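Local coordinates for putative oxidoreductase (Jannaschia sp., PDB 3C24), which probably catalyses an oxidation–reduction reaction that uses a nicotinamide dinucleotide cofactor, although its substrate is not established, at residues A[23-28]-A[48-53]; A[71-76]-A[85-90]. All coordinates share one frame; numbering follows the deposited sequence. Where two conformers were deposited one is given.

Interaction 1: residues A[23-28]-A[48-53]; sequences MGARIT and RDRLQG
A25 and R50 make the closest approach between the two helices: the methyl CB of A25 meets CD of R50 at 3.6 Å. One turn further along the first helix, T28 CG2 packs against L51 CD2 at 4.0 Å, the two side chains crossing at about a right angle. The backbones come nearest between A25 and L51, with 7.0 Å separating their CA atoms, and a side chain as small as alanine suits that spacing.

What holds these groups lies one shell out. In T28 the methyl is anti to the backbone N while OG1 sits beside that N (chi1 -61°), which turns the methyl toward L51 and the hydroxyl back into its own helix. There OG1 donates to G24 O at 2.7 Å, arriving above the carbonyl plane, 48° out of it. The same oxygen also accepts the regular helical bond from T28 N. A19 O lies within hydrogen-bonding distance of OG1 too, and the two carbonyls must share its single proton. Cutting T28 back to an alanine here would probably leave L51 CD2 without its methyl neighbour and G24 O with one donor fewer.

R50 bends at chi3 (-71°) beyond its contact with A25, and its guanidinium reaches G20 O and the carboxylate of E46. A19 and G20 belong to the glycine-rich turn between strand 13-17 and helix 22-33, a hallmark of the Rossmann fold. The interface itself is therefore purely apolar, whereas the polar ends of T28 and R50 both tie back to that turn, which probably helps to fix its shape.

Interaction 2: residues A[71-76]-A[85-90]; sequences VVLALP and EDIVPR
I87 reaches from the C-terminal part of helix 77-87 to two residues of strand 70-73 at once, one branch for each. Its CG2 methyl lies 4.2 Å from L73 CD2, while its CG1 stands 4.5 Å from V71 CG1. V71 and L73 are two apart on the strand, so both present their side chains to the same helix. With CG1 roughly anti to the backbone N (chi1 -163°), I87 directs one branch toward each of them. All three residues are buried, and W64 and I65 add to the hydrocarbon around I87, while I80 of the same helix covers L73. Even this denser part is ordinary van der Waals packing, with 9.0 Å between the CA atoms of V71 and I87.

The outer side is looser and polar. D86 and R90, both exposed, form a salt bridge that is long, R90 NH1 to D86 OD1 at 4.0 Å; the other terminal nitrogen of R90 pairs with D62. Nearby, R90 N bonds to I87 O at 2.8 Å, and V88 O is taken by R113.

This is strand-to-helix packing within the beta-alpha-beta unit formed by strand 70-73, helix 77-87 and strand 96-99. Just past the first strand, A74 is the centre of an inverse gamma turn and points away from this helix. No hydrogen bond crosses between the two segments, so hydrophobic burial alone joins them directly, and the charged groups lie on the solvent side of the helix, away from the strand.

In the fold
Both contacts belong to the Rossmann-type half of the chain; interaction 2 is buried throughout, interaction 1 except at R50, which is partly open to solvent. They lie on opposite faces of the sheet: interaction 1 pairs two helices that cover strand 37-41 at its edge, whereas interaction 2 sets a helix on strand 70-73, further in. The strand links them, since A74, just past its end, meets I27 of helix 22-33, I27 CD1 to A74 CB being 3.8 Å, while V71 and L73 look the other way. Their chemistry differs accordingly. The polar ends of T28 and R50 bond to the glycine-rich turn; around interaction 2 charged groups form surface ion pairs beside an aliphatic core.

Interaction 1: residues A[23-28]-A[48-53]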
# COMPACT_ATOMS: atom_id res chain seq x y z
N MSE A 23 -18.06 11.53 13.05
CA MSE A 23 -16.84 11.30 13.83
C MSE A 23 -17.30 10.67 15.16
O MSE A 23 -17.01 9.48 15.50
CB MSE A 23 -16.00 12.60 14.10
CG MSE A 23 -15.96 13.76 13.01
SE MSE A 23 -14.39 15.04 13.08
CE MSE A 23 -13.62 14.32 14.75
N GLY A 24 -18.05 11.45 15.89
CA GLY A 24 -18.51 11.11 17.24
C GLY A 24 -19.26 9.87 17.60
O GLY A 24 -19.07 9.34 18.67
N ALA A 25 -20.16 9.45 16.75
CA ALA A 25 -21.07 8.37 17.11
C ALA A 25 -20.35 7.04 17.45
O ALA A 25 -20.69 6.35 18.42
CB ALA A 25 -22.14 8.21 15.99
N ARG A 26 -19.33 6.71 16.67
CA ARG A 26 -18.58 5.47 16.90
C ARG A 26 -17.88 5.48 18.25
O ARG A 26 -17.92 4.51 18.99
CB ARG A 26 -17.55 5.24 15.79
CG ARG A 26 -18.16 4.82 14.44
CD ARG A 26 -17.04 4.85 13.34
N ILE A 27 -17.21 6.58 18.53
CA ILE A 27 -16.47 6.72 19.79
C ILE A 27 -17.40 6.82 21.01
O ILE A 27 -17.10 6.32 22.10
CB ILE A 27 -15.39 7.84 19.78
CG1 ILE A 27 -15.97 9.22 19.60
CG2 ILE A 27 -14.30 7.54 18.77
CD1 ILE A 27 -14.85 10.29 19.41
N THR A 28 -18.55 7.45 20.80
CA THR A 28 -19.55 7.60 21.84
C THR A 28 -20.11 6.23 22.21
O THR A 28 -20.26 5.90 23.40
CB THR A 28 -20.67 8.57 21.41
OG1 THR A 28 -20.09 9.86 21.15
CG2 THR A 28 -21.72 8.69 22.46
N ARG A 48 -28.59 13.97 17.24
CA ARG A 48 -29.40 13.53 18.39
C ARG A 48 -30.23 12.31 17.99
O ARG A 48 -30.38 11.36 18.75
CB ARG A 48 -30.27 14.64 18.94
CG ARG A 48 -29.44 15.85 19.46
CD ARG A 48 -30.27 17.02 19.91
NE ARG A 48 -31.10 16.78 21.09
CZ ARG A 48 -30.68 16.98 22.33
NH1 ARG A 48 -29.44 17.35 22.55
NH2 ARG A 48 -31.50 16.78 23.35
N ASP A 49 -30.75 12.32 16.77
CA ASP A 49 -31.55 11.19 16.32
C ASP A 49 -30.71 9.95 16.19
O ASP A 49 -31.16 8.83 16.44
CB ASP A 49 -32.16 11.48 14.96
CG ASP A 49 -33.25 12.54 15.01
OD1 ASP A 49 -33.68 12.98 16.09
OD2 ASP A 49 -33.68 12.95 13.91
N ARG A 50 -29.49 10.15 15.78
CA ARG A 50 -28.58 9.03 15.56
C ARG A 50 -28.29 8.35 16.90
O ARG A 50 -28.37 7.13 17.02
CB ARG A 50 -27.27 9.49 14.86
CG ARG A 50 -26.25 8.37 14.62
CD ARG A 50 -25.00 8.81 13.84
NE ARG A 50 -25.31 9.08 12.44
CZ ARG A 50 -25.35 10.28 11.87
NH1 ARG A 50 -25.04 11.39 12.54
NH2 ARG A 50 -25.68 10.37 10.58
N LEU A 51 -28.00 9.16 17.91
CA LEU A 51 -27.69 8.65 19.24
C LEU A 51 -28.91 7.93 19.79
O LEU A 51 -28.84 6.84 20.35
CB LEU A 51 -27.26 9.78 20.18
CG LEU A 51 -25.91 10.36 19.82
CD1 LEU A 51 -25.58 11.60 20.64
CD2 LEU A 51 -24.83 9.28 20.01
N GLN A 52 -30.05 8.57 19.64
CA GLN A 52 -31.28 7.93 20.14
C GLN A 52 -31.45 6.55 19.53
O GLN A 52 -31.86 5.61 20.21
CB GLN A 52 -32.50 8.79 19.86
CG GLN A 52 -32.64 9.93 20.85
N GLY A 53 -31.12 6.43 18.26
CA GLY A 53 -31.29 5.18 17.51
C GLY A 53 -30.35 4.10 18.01
O GLY A 53 -30.57 2.91 17.80

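Interaction 2: residues A[71-76]-A[85-90]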
# COMPACT_ATOMS: atom_id res chain seq x y z
N VAL A 71 -13.05 15.86 28.45
CA VAL A 71 -13.87 16.47 27.38
C VAL A 71 -13.16 16.21 26.05
O VAL A 71 -12.09 16.73 25.77
CB VAL A 71 -14.09 17.96 27.59
CG1 VAL A 71 -14.94 18.54 26.46
CG2 VAL A 71 -14.73 18.19 28.94
N VAL A 72 -13.84 15.42 25.22
CA VAL A 72 -13.34 14.98 23.94
C VAL A 72 -13.92 15.84 22.84
O VAL A 72 -15.14 15.95 22.68
CB VAL A 72 -13.69 13.49 23.65
CG1 VAL A 72 -13.14 13.13 22.25
CG2 VAL A 72 -13.14 12.56 24.71
N LEU A 73 -13.03 16.42 22.06
CA LEU A 73 -13.44 17.30 20.97
C LEU A 73 -13.56 16.54 19.64
O LEU A 73 -12.65 16.56 18.82
CB LEU A 73 -12.44 18.48 20.81
CG LEU A 73 -12.11 19.24 22.11
CD1 LEU A 73 -11.29 20.47 21.77
CD2 LEU A 73 -13.35 19.68 22.84
N ALA A 74 -14.68 15.84 19.48
CA ALA A 74 -14.92 15.01 18.26
C ALA A 74 -15.49 15.87 17.14
O ALA A 74 -16.62 15.65 16.67
CB ALA A 74 -15.85 13.84 18.57
N LEU A 75 -14.73 16.89 16.77
CA LEU A 75 -15.13 17.87 15.78
C LEU A 75 -14.07 18.07 14.73
O LEU A 75 -12.90 17.76 14.97
CB LEU A 75 -15.38 19.19 16.47
CG LEU A 75 -16.49 19.11 17.52
CD1 LEU A 75 -16.40 20.30 18.43
CD2 LEU A 75 -17.84 18.98 16.85
N PRO A 76 -14.45 18.61 13.55
CA PRO A 76 -13.43 18.78 12.50
C PRO A 76 -12.40 19.82 12.85
O PRO A 76 -12.66 20.76 13.58
CB PRO A 76 -14.24 19.17 11.25
CG PRO A 76 -15.63 19.04 11.57
CD PRO A 76 -15.81 18.90 13.09
N GLU A 85 -12.15 27.54 22.24
CA GLU A 85 -12.24 28.89 22.82
C GLU A 85 -13.49 29.02 23.65
O GLU A 85 -13.54 29.77 24.61
CB GLU A 85 -12.18 29.98 21.75
CG GLU A 85 -10.72 30.12 21.24
CD GLU A 85 -10.55 30.96 19.98
OE1 GLU A 85 -11.56 31.38 19.39
OE2 GLU A 85 -9.38 31.22 19.58
N ASP A 86 -14.50 28.28 23.24
CA ASP A 86 -15.77 28.30 23.93
C ASP A 86 -15.73 27.47 25.21
O ASP A 86 -16.07 27.95 26.30
CB ASP A 86 -16.85 27.73 23.04
CG ASP A 86 -18.21 27.66 23.74
OD1 ASP A 86 -18.25 27.75 24.99
OD2 ASP A 86 -19.23 27.51 23.04
N ILE A 87 -15.20 26.26 25.10
CA ILE A 87 -15.26 25.28 26.21
C ILE A 87 -14.10 25.34 27.19
O ILE A 87 -14.30 25.21 28.40
CB ILE A 87 -15.46 23.79 25.71
CG1 ILE A 87 -15.92 22.90 26.87
CG2 ILE A 87 -14.21 23.17 25.05
CD1 ILE A 87 -17.27 23.28 27.50
N VAL A 88 -12.88 25.52 26.70
CA VAL A 88 -11.72 25.51 27.60
C VAL A 88 -11.87 26.42 28.82
O VAL A 88 -11.52 26.02 29.93
CB VAL A 88 -10.36 25.71 26.84
CG1 VAL A 88 -9.17 26.08 27.80
CG2 VAL A 88 -10.05 24.47 26.02
N PRO A 89 -12.35 27.67 28.64
CA PRO A 89 -12.45 28.53 29.84
C PRO A 89 -13.54 28.13 30.83
O PRO A 89 -13.58 28.66 31.98
CB PRO A 89 -12.81 29.89 29.27
CG PRO A 89 -12.36 29.85 27.84
CD PRO A 89 -12.50 28.44 27.39
N ARG A 90 -14.40 27.21 30.41
CA ARG A 90 -15.56 26.80 31.21
C ARG A 90 -15.38 25.56 32.08
O ARG A 90 -16.13 25.33 33.02
CB ARG A 90 -16.80 26.58 30.29
CG ARG A 90 -17.17 27.76 29.39
CD ARG A 90 -18.42 27.41 28.52
NE ARG A 90 -19.62 27.33 29.35
CZ ARG A 90 -20.83 26.98 28.92
NH1 ARG A 90 -21.02 26.66 27.65
NH2 ARG A 90 -21.85 26.95 29.75